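PDB 4FEK: putative diflavin flavoprotein A 5 from Nostoc sp. PCC 7120, which probably carries electrons from NADH to oxygen, reducing it to water, as the whole modular flavodiiron protein of which this is the N-terminal metallo-beta-lactamase-like part. Local coordinates for residues A[148-153]-A[158-163]; A[85-90]-A[171-176]; A[137-140]-A[144-147]. One frame throughout, in Å; residues are numbered along the deposited sequence.

How the contacts relate
Contact 2 opens first: 85-90 leaves strand 80-84 of the seven-stranded sheet, and its partner 171-176 comes 81 residues later, so this contact closes a long loop. The other two contacts nest inside that loop, one after the other. Contact 3 closes a short hairpin between strands 138-139 and 145-150; contact 1 then closes the next hairpin, strand 145-150 with strand 160-164. Strand 145-150 serves both, and strand 160-164 passes the sheet on to strand 169-173, whose end enters contact 2. Backbone bonds probably join T162 O to Y171 N and L160 N to G86 O, the second reaching from one sheet to the loop of the other.

Contact 1: A[148-153]-A[158-163]; sequences FLPIPS and AGLCTY
L149 and C161 form the hydrogen-bonded pair at the middle of this antiparallel hairpin. L149 N reaches C161 O at 2.9 Å, and C161 N returns to L149 O at 3.0 Å; both bonds are nearly straight at 172°. Beyond them P150, which has no N-H to give, fills a non-hydrogen-bonded position opposite L160. I151 N resumes the ladder just past the strand and meets G159 O at 2.8 Å, with a bent angle of 156°. At the other end, past F148 and T162, the next rung is probably K147 N to Y163 O. Facing outward, L160 N probably bonds to G86 O, and T162 O probably receives Y171 N. Y163 OH is held by Q223 O, and S153 OG by W156 N.

On the face of F148, P150, L160 and T162, the phenyl ring lies alongside T162, with CE2 of F148 3.6 Å from CG2 of T162. L160 reaches across to both neighbours: its CD2 is 3.8 Å from F148 CD2, while CD1 lies against P150. CG of L160 sits anti to its own N (chi1 180°), which carries the two methyls over to the partner strand. On the reverse face I151 CD1 rests 3.8 Å from C161 SG. The chemistry is that of an inner hairpin: the L149-C161 pair and I151 N are satisfied across it, L160 and T162 by outer partners, while one face packs on I84 of the other sheet and the reverse side meets helix 209-219 through I151 and L222 through L149.

Contact 2: A[85-90]-A[171-176]; sequences LGHFSP and YTDKIF. With PO4 (phosphate ion), chain E.
G86 and D173 bring their backbones together with CA atoms 5.4 Å apart, where the loop after strand 80-84 meets a type II' turn running from T172 to I175. In this metallo-beta-lactamase fold the loop probably corresponds to the metal-site loop of flavodiiron relatives: the HFSPNR sequence starting at H87 stands where they usually carry the HxExDH metal-binding motif. The model has a phosphate here, probably from the crystallisation liquor.

D173 takes the second position of the turn with a positive phi of 52°, and its carboxylate points at the histidine. H87 ND1 gives its hydrogen to D173 OD2 almost in line; the refined 2.4 Å is very short, so the exact length is doubtful. Ring and carboxylate lie 20° apart, nearly coplanar, and OD2 meets the ring at its edge. The other nitrogen of the same ring, H87 NE2, donates to O3 of the phosphate at 3.0 Å, so both nitrogens are engaged and the ring's rotation is fixed. W156 adds an edge-to-face ring contact.

K174 crosses the ring at a slant, bent at chi2 (-65°) and then extended, which lays its CE 3.5 Å from H87 CE1 and carries the amine on to the anion. H231 NE2 is a second partner of that amine. N91 ND2 and R92 NE also bond the phosphate. Its O3 takes S89 OG at 2.6 Å as well as the imidazole, whereas O4 receives K174 NZ at 2.8 Å.

Contact 3: A[137-140]-A[144-147]; sequences TLDL and HVLK
L138 and L146 pair as a hydrogen-bonded couple of antiparallel strands. L138 N approaches L146 O at 3.1 Å. The return bond, L146 N to L138 O, is shorter at 2.8 Å and straight at 170°. One step toward the turn, L140 N bonds H144 O at 2.8 Å and closes the ladder.

The side chains divide between two faces. L138 and L146 run side by side, pointing the same way, with CD2 of L138 4.1 Å from CD2 of L146. L140 crosses the latter obliquely, its CD2 3.8 Å from the same L146 CD2, so that one methyl sits against both leucines. On the other face V145 spreads its methyls between two neighbours. CG1, anti to the backbone N (chi1 -179°), touches T137 CB at 3.8 Å, while CG2 lies 3.8 Å from D139 OD1.

Further out, D139 OD1 accepts from G141 N, an Asx turn that shapes the start of the connecting loop. H144 is held at both ring nitrogens, ND1 by D164 OD2 and NE2 by N17 ND2; if the asparagine amide donates, the proton of the ring would be on ND1, next to the carboxylate. Y82 backs L138 and L140, I84 backs L146, and I48 packs on L140 and H144, all from the facing sheet. T137 and D139 remain exposed on the outer side. This is a beta hairpin at the outermost strand of the five-stranded sheet, its leucine face packed inward, as in the two-sheet sandwich of the metallo-beta-lactamase fold.

Contact 1: A[148-153]-A[158-163]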
ATOM      1  N   PHE A 148       5.657  -7.886   9.894  1.00 21.30           N
ATOM      2  CA  PHE A 148       5.509  -6.432   9.796  1.00 19.46           C
ATOM      3  C   PHE A 148       6.825  -5.681   9.965  1.00 24.27           C
ATOM      4  O   PHE A 148       7.585  -5.926  10.918  1.00 25.42           O
ATOM      5  CB  PHE A 148       4.462  -5.940  10.798  1.00 24.02           C
ATOM      6  CG  PHE A 148       3.079  -6.438  10.495  1.00 27.54           C
ATOM      7  CD1 PHE A 148       2.619  -7.630  11.047  1.00 30.58           C
ATOM      8  CD2 PHE A 148       2.257  -5.751   9.619  1.00 19.33           C
ATOM      9  CE1 PHE A 148       1.349  -8.115  10.744  1.00 24.94           C
ATOM     10  CE2 PHE A 148       0.977  -6.232   9.324  1.00 17.63           C
ATOM     11  CZ  PHE A 148       0.532  -7.409   9.889  1.00 21.93           C
ATOM     12  N   LEU A 149       7.091  -4.768   9.033  1.00 22.36           N
ATOM     13  CA  LEU A 149       8.333  -4.014   9.034  1.00 23.10           C
ATOM     14  C   LEU A 149       8.014  -2.523   9.026  1.00 19.63           C
ATOM     15  O   LEU A 149       7.791  -1.928   7.971  1.00 15.34           O
ATOM     16  CB  LEU A 149       9.201  -4.375   7.824  1.00 25.58           C
ATOM     17  CG  LEU A 149       9.638  -5.838   7.626  1.00 34.93           C
ATOM     18  CD1 LEU A 149       8.534  -6.723   7.026  1.00 37.35           C
ATOM     19  CD2 LEU A 149      10.880  -5.900   6.763  1.00 39.65           C
ATOM     20  N   PRO A 150       7.979  -1.915  10.220  1.00 19.30           N
ATOM     21  CA  PRO A 150       7.706  -0.478  10.265  1.00 16.67           C
ATOM     22  C   PRO A 150       8.858   0.234   9.591  1.00 17.79           C
ATOM     23  O   PRO A 150      10.035  -0.078   9.851  1.00 17.21           O
ATOM     24  CB  PRO A 150       7.681  -0.167  11.775  1.00 17.26           C
ATOM     25  CG  PRO A 150       7.385  -1.496  12.422  1.00 33.43           C
ATOM     26  CD  PRO A 150       8.119  -2.493  11.568  1.00 19.59           C
ATOM     27  N   ILE A 151       8.513   1.169   8.719  1.00 14.02           N
ATOM     28  CA  ILE A 151       9.515   2.018   8.072  1.00 17.46           C
ATOM     29  C   ILE A 151       9.171   3.482   8.330  1.00 18.77           C
ATOM     30  O   ILE A 151       8.854   4.233   7.410  1.00 18.61           O
ATOM     31  CB  ILE A 151       9.657   1.691   6.556  1.00 22.00           C
ATOM     32  CG1 ILE A 151       8.290   1.667   5.867  1.00 20.53           C
ATOM     33  CG2 ILE A 151      10.376   0.332   6.369  1.00 18.97           C
ATOM     34  CD1 ILE A 151       8.391   1.761   4.351  1.00 21.47           C
ATOM     35  N   PRO A 152       9.258   3.905   9.612  1.00 17.12           N
ATOM     36  CA  PRO A 152       8.871   5.280   9.942  1.00 14.12           C
ATOM     37  C   PRO A 152       9.796   6.310   9.256  1.00 15.09           C
ATOM     38  O   PRO A 152      11.020   6.140   9.238  1.00 15.58           O
ATOM     39  CB  PRO A 152       9.066   5.332  11.467  1.00 19.06           C
ATOM     40  CG  PRO A 152      10.134   4.306  11.753  1.00 22.89           C
ATOM     41  CD  PRO A 152       9.833   3.193  10.766  1.00 17.70           C
ATOM     42  N   SER A 153       9.193   7.367   8.720  1.00 17.25           N
ATOM     43  CA  SER A 153       9.924   8.470   8.115  1.00 18.22           C
ATOM     44  C   SER A 153       9.194   9.771   8.451  1.00 19.27           C
ATOM     45  O   SER A 153       8.000   9.753   8.802  1.00 16.12           O
ATOM     46  CB  SER A 153      10.021   8.279   6.596  1.00 18.36           C
ATOM     47  OG  SER A 153       8.743   8.348   5.986  1.00 19.69           O
ATOM     48  N   ALA A 158       4.044   6.528  10.241  1.00 11.37           N
ATOM     49  CA  ALA A 158       3.423   5.224  10.419  1.00 12.55           C
ATOM     50  C   ALA A 158       3.614   4.320   9.197  1.00 13.96           C
ATOM     51  O   ALA A 158       2.879   3.341   9.011  1.00 11.56           O
ATOM     52  CB  ALA A 158       1.916   5.403  10.731  1.00 15.25           C
ATOM     53  N   GLY A 159       4.581   4.661   8.350  1.00 12.83           N
ATOM     54  CA  GLY A 159       4.898   3.834   7.191  1.00 13.16           C
ATOM     55  C   GLY A 159       5.155   2.398   7.591  1.00 14.92           C
ATOM     56  O   GLY A 159       5.869   2.139   8.542  1.00 17.34           O
ATOM     57  N   LEU A 160       4.543   1.455   6.876  1.00 11.77           N
ATOM     58  CA  LEU A 160       4.623   0.053   7.260  1.00 13.64           C
ATOM     59  C   LEU A 160       4.627  -0.799   6.007  1.00 16.14           C
ATOM     60  O   LEU A 160       3.795  -0.585   5.123  1.00 15.70           O
ATOM     61  CB  LEU A 160       3.366  -0.327   8.075  1.00 17.13           C
ATOM     62  CG  LEU A 160       3.221  -1.763   8.584  1.00 19.35           C
ATOM     63  CD1 LEU A 160       4.251  -2.011   9.689  1.00 22.71           C
ATOM     64  CD2 LEU A 160       1.806  -1.995   9.135  1.00 19.72           C
ATOM     65  N   CYS A 161       5.562  -1.740   5.925  1.00 16.25           N
ATOM     66  CA  CYS A 161       5.526  -2.805   4.924  1.00 19.86           C
ATOM     67  C   CYS A 161       5.045  -4.087   5.592  1.00 19.20           C
ATOM     68  O   CYS A 161       5.313  -4.308   6.772  1.00 18.68           O
ATOM     69  CB  CYS A 161       6.926  -3.051   4.332  1.00 19.95           C
ATOM     70  SG  CYS A 161       7.486  -1.735   3.226  1.00 34.48           S
ATOM     71  N   THR A 162       4.340  -4.922   4.835  1.00 14.73           N
ATOM     72  CA  THR A 162       3.820  -6.181   5.341  1.00 16.33           C
ATOM     73  C   THR A 162       4.251  -7.278   4.401  1.00 15.06           C
ATOM     74  O   THR A 162       4.172  -7.110   3.194  1.00 15.55           O
ATOM     75  CB  THR A 162       2.288  -6.187   5.361  1.00 20.74           C
ATOM     76  OG1 THR A 162       1.822  -5.044   6.074  1.00 21.50           O
ATOM     77  CG2 THR A 162       1.772  -7.478   6.049  1.00 18.58           C
ATOM     78  N   TYR A 163       4.719  -8.393   4.955  1.00 17.00           N
ATOM     79  CA  TYR A 163       5.231  -9.488   4.143  1.00 17.40           C
ATOM     80  C   TYR A 163       4.457 -10.777   4.441  1.00 19.89           C
ATOM     81  O   TYR A 163       4.347 -11.184   5.587  1.00 20.15           O
ATOM     82  CB  TYR A 163       6.723  -9.673   4.428  1.00 19.31           C
ATOM     83  CG  TYR A 163       7.392 -10.828   3.711  1.00 20.92           C
ATOM     84  CD1 TYR A 163       7.701 -10.751   2.360  1.00 23.33           C
ATOM     85  CD2 TYR A 163       7.747 -11.984   4.399  1.00 23.28           C
ATOM     86  CE1 TYR A 163       8.343 -11.803   1.707  1.00 22.19           C
ATOM     87  CE2 TYR A 163       8.387 -13.051   3.753  1.00 27.19           C
ATOM     88  CZ  TYR A 163       8.677 -12.946   2.409  1.00 27.36           C
ATOM     89  OH  TYR A 163       9.310 -13.984   1.764  1.00 29.78           O
TER

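Contact 2: A[85-90]-A[171-176]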
ATOM      1  N   LEU A  85      -3.016  -1.031   7.393  1.00 18.40           N
ATOM      2  CA  LEU A  85      -2.691   0.288   6.849  1.00 17.65           C
ATOM      3  C   LEU A  85      -1.199   0.431   6.610  1.00 18.73           C
ATOM      4  O   LEU A  85      -0.394   0.265   7.541  1.00 18.20           O
ATOM      5  CB  LEU A  85      -3.124   1.367   7.831  1.00 17.83           C
ATOM      6  CG  LEU A  85      -4.590   1.349   8.252  1.00 25.70           C
ATOM      7  CD1 LEU A  85      -4.879   2.596   9.050  1.00 26.68           C
ATOM      8  CD2 LEU A  85      -5.452   1.277   7.007  1.00 24.61           C
ATOM      9  N   GLY A  86      -0.819   0.787   5.387  1.00 16.33           N
ATOM     10  CA  GLY A  86       0.594   0.987   5.091  1.00 14.97           C
ATOM     11  C   GLY A  86       1.085   2.357   5.571  1.00 17.27           C
ATOM     12  O   GLY A  86       2.284   2.617   5.599  1.00 18.48           O
ATOM     13  N   HIS A  87       0.147   3.242   5.891  1.00 13.26           N
ATOM     14  CA  HIS A  87       0.432   4.577   6.453  1.00 15.32           C
ATOM     15  C   HIS A  87      -0.905   5.197   6.820  1.00 18.11           C
ATOM     16  O   HIS A  87      -1.942   4.583   6.562  1.00 15.46           O
ATOM     17  CB  HIS A  87       1.163   5.475   5.443  1.00 14.23           C
ATOM     18  CG  HIS A  87       0.293   5.978   4.337  1.00 21.80           C
ATOM     19  ND1 HIS A  87       0.011   5.233   3.214  1.00 23.95           N
ATOM     20  CD2 HIS A  87      -0.360   7.155   4.182  1.00 20.96           C
ATOM     21  CE1 HIS A  87      -0.783   5.925   2.416  1.00 25.16           C
ATOM     22  NE2 HIS A  87      -1.010   7.100   2.977  1.00 24.05           N
ATOM     23  N   PHE A  88      -0.892   6.398   7.409  1.00 17.73           N
ATOM     24  CA  PHE A  88      -2.132   7.100   7.753  1.00 20.54           C
ATOM     25  C   PHE A  88      -2.303   8.440   7.019  1.00 21.47           C
ATOM     26  O   PHE A  88      -1.428   9.288   7.069  1.00 20.10           O
ATOM     27  CB  PHE A  88      -2.228   7.356   9.260  1.00 28.43           C
ATOM     28  CG  PHE A  88      -3.511   8.030   9.669  1.00 32.12           C
ATOM     29  CD1 PHE A  88      -4.632   7.280   9.973  1.00 32.17           C
ATOM     30  CD2 PHE A  88      -3.600   9.415   9.724  1.00 31.48           C
ATOM     31  CE1 PHE A  88      -5.827   7.894  10.335  1.00 34.21           C
ATOM     32  CE2 PHE A  88      -4.792  10.036  10.079  1.00 35.60           C
ATOM     33  CZ  PHE A  88      -5.902   9.275  10.387  1.00 30.77           C
ATOM     34  N   SER A  89      -3.451   8.637   6.376  1.00 20.58           N
ATOM     35  CA  SER A  89      -3.788   9.940   5.801  1.00 25.27           C
ATOM     36  C   SER A  89      -5.255  10.244   6.056  1.00 24.34           C
ATOM     37  O   SER A  89      -6.107   9.364   5.903  1.00 20.19           O
ATOM     38  CB  SER A  89      -3.521   9.974   4.292  1.00 25.34           C
ATOM     39  OG  SER A  89      -2.132  10.126   4.027  1.00 27.71           O
ATOM     40  N   PRO A  90      -5.548  11.486   6.443  1.00 26.20           N
ATOM     41  CA  PRO A  90      -6.918  11.906   6.748  1.00 26.72           C
ATOM     42  C   PRO A  90      -7.865  11.761   5.561  1.00 27.40           C
ATOM     43  O   PRO A  90      -9.060  11.582   5.784  1.00 22.96           O
ATOM     44  CB  PRO A  90      -6.763  13.373   7.181  1.00 31.68           C
ATOM     45  CG  PRO A  90      -5.383  13.764   6.812  1.00 35.37           C
ATOM     46  CD  PRO A  90      -4.557  12.524   6.782  1.00 29.99           C
ATOM     47  N   TYR A 171       3.982  -6.040   0.694  1.00 11.73           N
ATOM     48  CA  TYR A 171       3.018  -4.953   0.495  1.00 10.35           C
ATOM     49  C   TYR A 171       3.729  -3.668   0.916  1.00 13.87           C
ATOM     50  O   TYR A 171       4.050  -3.504   2.093  1.00 14.71           O
ATOM     51  CB  TYR A 171       1.752  -5.212   1.327  1.00 10.66           C
ATOM     52  CG  TYR A 171       1.060  -6.517   0.867  1.00 11.47           C
ATOM     53  CD1 TYR A 171       0.091  -6.491  -0.136  1.00 14.75           C
ATOM     54  CD2 TYR A 171       1.438  -7.753   1.386  1.00 14.63           C
ATOM     55  CE1 TYR A 171      -0.511  -7.660  -0.588  1.00 14.33           C
ATOM     56  CE2 TYR A 171       0.848  -8.954   0.929  1.00 13.42           C
ATOM     57  CZ  TYR A 171      -0.124  -8.885  -0.059  1.00 16.26           C
ATOM     58  OH  TYR A 171      -0.716 -10.045  -0.522  1.00 15.44           O
ATOM     59  N   THR A 172       3.997  -2.791  -0.046  1.00  9.65           N
ATOM     60  CA  THR A 172       4.950  -1.705   0.171  1.00 17.63           C
ATOM     61  C   THR A 172       4.286  -0.339   0.155  1.00 17.32           C
ATOM     62  O   THR A 172       4.972   0.677   0.382  1.00 15.88           O
ATOM     63  CB  THR A 172       6.092  -1.703  -0.876  1.00 16.02           C
ATOM     64  OG1 THR A 172       5.558  -1.445  -2.188  1.00 13.52           O
ATOM     65  CG2 THR A 172       6.844  -3.013  -0.873  1.00 21.59           C
ATOM     66  N   ASP A 173       2.973  -0.320  -0.125  1.00 14.84           N
ATOM     67  CA  ASP A 173       2.174   0.920  -0.089  1.00 17.32           C
ATOM     68  C   ASP A 173       2.854   2.004  -0.943  1.00 15.52           C
ATOM     69  O   ASP A 173       3.003   1.822  -2.148  1.00 14.33           O
ATOM     70  CB  ASP A 173       2.016   1.389   1.368  1.00 17.51           C
ATOM     71  CG  ASP A 173       0.984   2.500   1.532  1.00 34.10           C
ATOM     72  OD1 ASP A 173       0.246   2.809   0.564  1.00 36.01           O
ATOM     73  OD2 ASP A 173       0.914   3.067   2.649  1.00 39.07           O
ATOM     74  N   LYS A 174       3.295   3.107  -0.322  1.00 13.64           N
ATOM     75  CA  LYS A 174       3.911   4.202  -1.088  1.00  7.70           C
ATOM     76  C   LYS A 174       5.253   3.864  -1.721  1.00 12.87           C
ATOM     77  O   LYS A 174       5.687   4.558  -2.639  1.00 12.62           O
ATOM     78  CB  LYS A 174       4.068   5.475  -0.232  1.00 12.86           C
ATOM     79  CG  LYS A 174       2.761   6.122   0.187  1.00 11.58           C
ATOM     80  CD  LYS A 174       1.971   6.647  -1.014  1.00 18.17           C
ATOM     81  CE  LYS A 174       0.615   7.230  -0.563  1.00 19.56           C
ATOM     82  NZ  LYS A 174      -0.078   7.984  -1.647  1.00 16.68           N
ATOM     83  N   ILE A 175       5.953   2.842  -1.226  1.00 12.45           N
ATOM     84  CA  ILE A 175       7.285   2.580  -1.785  1.00 15.15           C
ATOM     85  C   ILE A 175       7.198   1.811  -3.115  1.00 16.81           C
ATOM     86  O   ILE A 175       6.404   0.872  -3.229  1.00 13.02           O
ATOM     87  CB  ILE A 175       8.216   1.837  -0.807  1.00 13.87           C
ATOM     88  CG1 ILE A 175       8.088   2.381   0.624  1.00 22.46           C
ATOM     89  CG2 ILE A 175       9.676   1.908  -1.307  1.00 18.51           C
ATOM     90  CD1 ILE A 175       8.404   3.860   0.768  1.00 24.97           C
ATOM     91  N   PHE A 176       8.021   2.214  -4.090  1.00 12.89           N
ATOM     92  CA  PHE A 176       8.186   1.528  -5.397  1.00 10.41           C
ATOM     93  C   PHE A 176       7.088   1.695  -6.449  1.00 15.53           C
ATOM     94  O   PHE A 176       7.086   0.952  -7.440  1.00 14.90           O
ATOM     95  CB  PHE A 176       8.409   0.008  -5.249  1.00 11.29           C
ATOM     96  CG  PHE A 176       9.534  -0.367  -4.366  1.00 14.30           C
ATOM     97  CD1 PHE A 176      10.845  -0.068  -4.717  1.00 13.62           C
ATOM     98  CD2 PHE A 176       9.292  -1.059  -3.189  1.00 12.38           C
ATOM     99  CE1 PHE A 176      11.884  -0.436  -3.899  1.00 20.50           C
ATOM    100  CE2 PHE A 176      10.325  -1.436  -2.374  1.00 18.30           C
ATOM    101  CZ  PHE A 176      11.628  -1.122  -2.722  1.00 20.19           C
TER
HETATM  102  P   PO4 E 303      -2.881   9.628   0.410  1.00 21.89           P
HETATM  103  O1  PO4 E 303      -4.145   9.076   1.079  1.00 24.33           O
HETATM  104  O2  PO4 E 303      -3.175  11.034   0.007  1.00 23.75           O
HETATM  105  O3  PO4 E 303      -1.802   9.583   1.455  1.00 22.80           O
HETATM  106  O4  PO4 E 303      -2.583   8.775  -0.800  1.00 22.92           O

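Contact 3: A[137-140]-A[144-147]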
ATOM      1  N   THR A 137       3.896 -11.276  14.781  1.00 42.65           N
ATOM      2  CA  THR A 137       3.334 -11.579  13.481  1.00 34.59           C
ATOM      3  C   THR A 137       1.829 -11.745  13.589  1.00 34.64           C
ATOM      4  O   THR A 137       1.277 -11.797  14.687  1.00 39.04           O
ATOM      5  CB  THR A 137       3.960 -12.840  12.869  1.00 39.02           C
ATOM      6  OG1 THR A 137       3.767 -13.948  13.750  1.00 40.38           O
ATOM      7  CG2 THR A 137       5.460 -12.628  12.632  1.00 38.62           C
ATOM      8  N   LEU A 138       1.167 -11.807  12.438  1.00 29.40           N
ATOM      9  CA  LEU A 138      -0.264 -12.022  12.387  1.00 28.46           C
ATOM     10  C   LEU A 138      -0.548 -13.220  11.496  1.00 26.61           C
ATOM     11  O   LEU A 138      -0.303 -13.184  10.282  1.00 27.61           O
ATOM     12  CB  LEU A 138      -0.969 -10.777  11.846  1.00 27.05           C
ATOM     13  CG  LEU A 138      -2.490 -10.849  11.698  1.00 30.60           C
ATOM     14  CD1 LEU A 138      -3.178 -11.001  13.040  1.00 36.23           C
ATOM     15  CD2 LEU A 138      -2.996  -9.618  10.958  1.00 25.29           C
ATOM     16  N   ASP A 139      -1.066 -14.286  12.091  1.00 26.90           N
ATOM     17  CA  ASP A 139      -1.359 -15.489  11.328  1.00 32.00           C
ATOM     18  C   ASP A 139      -2.796 -15.455  10.798  1.00 30.54           C
ATOM     19  O   ASP A 139      -3.762 -15.452  11.564  1.00 30.49           O
ATOM     20  CB  ASP A 139      -1.112 -16.738  12.176  1.00 39.16           C
ATOM     21  CG  ASP A 139      -1.297 -18.037  11.394  1.00 44.18           C
ATOM     22  OD1 ASP A 139      -1.410 -18.000  10.150  1.00 38.98           O
ATOM     23  OD2 ASP A 139      -1.302 -19.110  12.031  1.00 51.76           O
ATOM     24  N   LEU A 140      -2.922 -15.429   9.479  1.00 29.54           N
ATOM     25  CA  LEU A 140      -4.229 -15.491   8.821  1.00 31.87           C
ATOM     26  C   LEU A 140      -4.682 -16.944   8.619  1.00 31.70           C
ATOM     27  O   LEU A 140      -5.822 -17.202   8.195  1.00 28.81           O
ATOM     28  CB  LEU A 140      -4.154 -14.784   7.464  1.00 30.31           C
ATOM     29  CG  LEU A 140      -4.594 -13.320   7.352  1.00 27.99           C
ATOM     30  CD1 LEU A 140      -4.424 -12.588   8.635  1.00 23.83           C
ATOM     31  CD2 LEU A 140      -3.891 -12.600   6.186  1.00 19.89           C
ATOM     32  N   HIS A 144      -0.505 -18.257   5.771  1.00 24.73           N
ATOM     33  CA  HIS A 144      -0.399 -16.813   5.564  1.00 25.07           C
ATOM     34  C   HIS A 144      -0.053 -16.110   6.859  1.00 28.31           C
ATOM     35  O   HIS A 144      -0.912 -15.499   7.497  1.00 32.00           O
ATOM     36  CB  HIS A 144      -1.673 -16.244   4.941  1.00 19.41           C
ATOM     37  CG  HIS A 144      -1.949 -16.778   3.573  1.00 24.49           C
ATOM     38  ND1 HIS A 144      -1.421 -16.214   2.429  1.00 20.41           N
ATOM     39  CD2 HIS A 144      -2.669 -17.852   3.165  1.00 22.82           C
ATOM     40  CE1 HIS A 144      -1.817 -16.909   1.377  1.00 25.24           C
ATOM     41  NE2 HIS A 144      -2.565 -17.915   1.800  1.00 23.96           N
ATOM     42  N   VAL A 145       1.204 -16.252   7.265  1.00 24.43           N
ATOM     43  CA  VAL A 145       1.722 -15.538   8.413  1.00 25.38           C
ATOM     44  C   VAL A 145       2.279 -14.209   7.909  1.00 23.53           C
ATOM     45  O   VAL A 145       3.128 -14.177   7.016  1.00 27.87           O
ATOM     46  CB  VAL A 145       2.833 -16.328   9.111  1.00 34.65           C
ATOM     47  CG1 VAL A 145       3.335 -15.566  10.331  1.00 29.68           C
ATOM     48  CG2 VAL A 145       2.341 -17.724   9.501  1.00 35.75           C
ATOM     49  N   LEU A 146       1.783 -13.116   8.473  1.00 22.39           N
ATOM     50  CA  LEU A 146       2.215 -11.779   8.080  1.00 27.63           C
ATOM     51  C   LEU A 146       3.328 -11.275   8.982  1.00 22.12           C
ATOM     52  O   LEU A 146       3.173 -11.262  10.202  1.00 24.18           O
ATOM     53  CB  LEU A 146       1.039 -10.813   8.185  1.00 26.70           C
ATOM     54  CG  LEU A 146       0.194 -10.615   6.928  1.00 28.43           C
ATOM     55  CD1 LEU A 146       0.190 -11.838   6.072  1.00 17.12           C
ATOM     56  CD2 LEU A 146      -1.216 -10.162   7.284  1.00 22.65           C
ATOM     57  N   LYS A 147       4.443 -10.859   8.382  1.00 21.94           N
ATOM     58  CA  LYS A 147       5.519 -10.192   9.113  1.00 23.00           C
ATOM     59  C   LYS A 147       5.383  -8.692   8.871  1.00 22.21           C
ATOM     60  O   LYS A 147       5.006  -8.281   7.778  1.00 21.76           O
ATOM     61  CB  LYS A 147       6.878 -10.680   8.621  1.00 28.02           C
ATOM     62  CG  LYS A 147       7.059 -12.197   8.771  1.00 36.52           C
ATOM     63  CD  LYS A 147       8.519 -12.609   8.611  1.00 38.53           C
ATOM     64  CE  LYS A 147       8.756 -14.027   9.134  1.00 46.51           C
ATOM     65  NZ  LYS A 147      10.176 -14.450   8.948  1.00 52.55           N
TER